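Local coordinates for protein ACP (Streptomyces sp. MSC090213JE08, PDB 6KXF) that probably carries the growing polyketide chain on a phosphopantetheine arm and presents it to the ketosynthase/chain length factor in ishigamide biosynthesis, at residues C[44-48]-C[61-67]. Sequence-based numbering, arbitrary orientation.
Sequences LIDVL and MNELPKM
Leu64 reaches helix 41-55 between Leu44, Ile45 and Leu48. Its two methyls divide the work. CD1 lies against Ile45 CG1 at 3.8 Å. CD2 packs 3.9 Å from Leu48 CD1, and the Leu48 and Leu64 side chains cross at about a right angle. Leu44 CB packs on Leu64 CD2 at 4.0 Å. The same CD2 rests 3.7 Å from Leu44 O, a carbonyl already taken up by the helical bond from Leu48 N. Two methionines extend the apolar patch. Met61 bends at chi3 (70°), which turns its CE to within 3.8 Å of Ile45 CG1; its CG touches Leu48 CD1. A similar bend at chi3 (61°) brings Met67 CE tip to tip with Val47 CG2 at 3.6 Å. This CE also sits 3.9 Å from Leu48 CB. This is part of the small helical bundle of an acyl carrier protein. The loop segment 61-67 packs on one side of helix 41-55, which starts at Ser41, probably the serine that carries the arm. With an alanine at Leu64 both methyls go, which would probably open a gap against Leu44, Ile45 and Leu48 and leave Ile45 CG1 resting mainly on Met61 CE. Ile45 also touches the bound octenoyl-amide analogue of an acylated phosphopantetheine arm, whose pocket includes Ser41 and Leu42. Behind the first shell, the backbone bond from Met67 N to Leu64 O (3.1 Å) holds the turn that presents both side chains. Val47 also packs on Asn19 and Ile20 of helix 8-20, and Leu48 on Ile59. Ile45 and Met61 both pack on the backbone of a neighbouring protein chain.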
loop_
_atom_site.group_PDB
_atom_site.type_symbol
_atom_site.label_atom_id
_atom_site.label_comp_id
_atom_site.label_asym_id
_atom_site.label_seq_id
_atom_site.Cartn_x
_atom_site.Cartn_y
_atom_site.Cartn_z
ATOM N N LEU C 44 -19.638 8.623 15.783
ATOM C CA LEU C 44 -19.502 9.259 17.096
ATOM C C LEU C 44 -18.177 10.020 17.221
ATOM O O LEU C 44 -18.148 11.072 17.850
ATOM C CB LEU C 44 -19.648 8.216 18.209
ATOM C CG LEU C 44 -21.052 8.161 18.806
ATOM C CD1 LEU C 44 -22.079 7.935 17.695
ATOM C CD2 LEU C 44 -21.159 7.097 19.892
ATOM N N ILE C 45 -17.095 9.501 16.618
ATOM C CA ILE C 45 -15.791 10.192 16.645
ATOM C C ILE C 45 -15.893 11.466 15.796
ATOM O O ILE C 45 -15.399 12.526 16.185
ATOM C CB ILE C 45 -14.642 9.249 16.201
ATOM C CG1 ILE C 45 -14.274 8.259 17.316
ATOM C CG2 ILE C 45 -13.432 10.040 15.726
ATOM C CD1 ILE C 45 -13.584 7.003 16.828
ATOM N N ASP C 46 -16.554 11.380 14.643
ATOM C CA ASP C 46 -16.694 12.577 13.786
ATOM C C ASP C 46 -17.415 13.691 14.579
ATOM O O ASP C 46 -17.042 14.874 14.458
ATOM C CB ASP C 46 -17.388 12.233 12.457
ATOM C CG ASP C 46 -16.614 12.547 11.174
ATOM O OD1 ASP C 46 -15.690 13.417 11.185
ATOM O OD2 ASP C 46 -16.962 11.931 10.144
ATOM N N VAL C 47 -18.400 13.325 15.423
ATOM C CA VAL C 47 -19.180 14.331 16.196
ATOM C C VAL C 47 -18.330 14.887 17.341
ATOM O O VAL C 47 -18.286 16.101 17.509
ATOM C CB VAL C 47 -20.554 13.849 16.709
ATOM C CG1 VAL C 47 -21.258 12.948 15.711
ATOM C CG2 VAL C 47 -20.500 13.193 18.073
ATOM N N LEU C 48 -17.640 14.024 18.096
ATOM C CA LEU C 48 -16.757 14.525 19.168
ATOM C C LEU C 48 -15.694 15.461 18.557
ATOM O O LEU C 48 -15.432 16.553 19.104
ATOM C CB LEU C 48 -16.154 13.342 19.937
ATOM C CG LEU C 48 -15.166 13.725 21.040
ATOM C CD1 LEU C 48 -15.030 12.597 22.055
ATOM C CD2 LEU C 48 -13.800 14.107 20.460
ATOM N N MET C 61 -11.801 11.225 25.043
ATOM C CA MET C 61 -12.419 10.255 24.114
ATOM C C MET C 61 -12.835 8.964 24.838
ATOM O O MET C 61 -13.506 8.118 24.245
ATOM C CB MET C 61 -11.525 9.964 22.901
ATOM C CG MET C 61 -11.395 11.198 22.018
ATOM S SD MET C 61 -10.522 10.974 20.445
ATOM C CE MET C 61 -11.719 9.973 19.575
ATOM N N ASN C 62 -12.540 8.859 26.139
ATOM C CA ASN C 62 -13.149 7.816 26.999
ATOM C C ASN C 62 -14.553 8.235 27.462
ATOM O O ASN C 62 -15.110 7.580 28.305
ATOM C CB ASN C 62 -12.304 7.488 28.237
ATOM C CG ASN C 62 -10.913 6.990 27.906
ATOM O OD1 ASN C 62 -9.927 7.599 28.319
ATOM N ND2 ASN C 62 -10.825 5.897 27.165
ATOM N N GLU C 63 -15.108 9.321 26.916
ATOM C CA GLU C 63 -16.481 9.744 27.228
ATOM C C GLU C 63 -17.388 9.544 26.007
ATOM O O GLU C 63 -18.533 10.052 25.986
ATOM C CB GLU C 63 -16.465 11.196 27.710
ATOM C CG GLU C 63 -17.119 11.386 29.070
ATOM C CD GLU C 63 -16.358 12.293 30.017
ATOM O OE1 GLU C 63 -15.724 11.761 30.952
ATOM O OE2 GLU C 63 -16.400 13.525 29.813
ATOM N N LEU C 64 -16.879 8.798 25.008
ATOM C CA LEU C 64 -17.635 8.408 23.793
ATOM C C LEU C 64 -18.787 7.469 24.154
ATOM O O LEU C 64 -19.876 7.611 23.597
ATOM C CB LEU C 64 -16.717 7.724 22.768
ATOM C CG LEU C 64 -15.928 8.647 21.838
ATOM C CD1 LEU C 64 -14.868 7.853 21.087
ATOM C CD2 LEU C 64 -16.845 9.379 20.858
ATOM N N PRO C 65 -18.589 6.454 25.033
ATOM C CA PRO C 65 -19.691 5.577 25.437
ATOM C C PRO C 65 -20.880 6.256 26.155
ATOM O O PRO C 65 -21.852 5.565 26.471
ATOM C CB PRO C 65 -19.020 4.558 26.375
ATOM C CG PRO C 65 -17.552 4.595 25.993
ATOM C CD PRO C 65 -17.304 6.039 25.616
ATOM N N LYS C 66 -20.812 7.577 26.390
ATOM C CA LYS C 66 -21.866 8.339 27.082
ATOM C C LYS C 66 -22.501 9.386 26.159
ATOM O O LYS C 66 -23.308 10.186 26.599
ATOM C CB LYS C 66 -21.281 9.051 28.307
ATOM C CG LYS C 66 -20.579 8.136 29.300
ATOM C CD LYS C 66 -20.492 8.685 30.720
ATOM C CE LYS C 66 -19.848 10.056 30.812
ATOM N NZ LYS C 66 -18.703 10.063 31.757
ATOM N N MET C 67 -22.123 9.392 24.883
ATOM C CA MET C 67 -22.598 10.407 23.961
ATOM C C MET C 67 -23.707 9.808 23.094
ATOM O O MET C 67 -23.492 9.465 21.936
ATOM C CB MET C 67 -21.442 10.910 23.095
ATOM C CG MET C 67 -20.504 11.784 23.872
ATOM S SD MET C 67 -19.014 12.225 22.951
ATOM C CE MET C 67 -19.681 13.101 21.537
#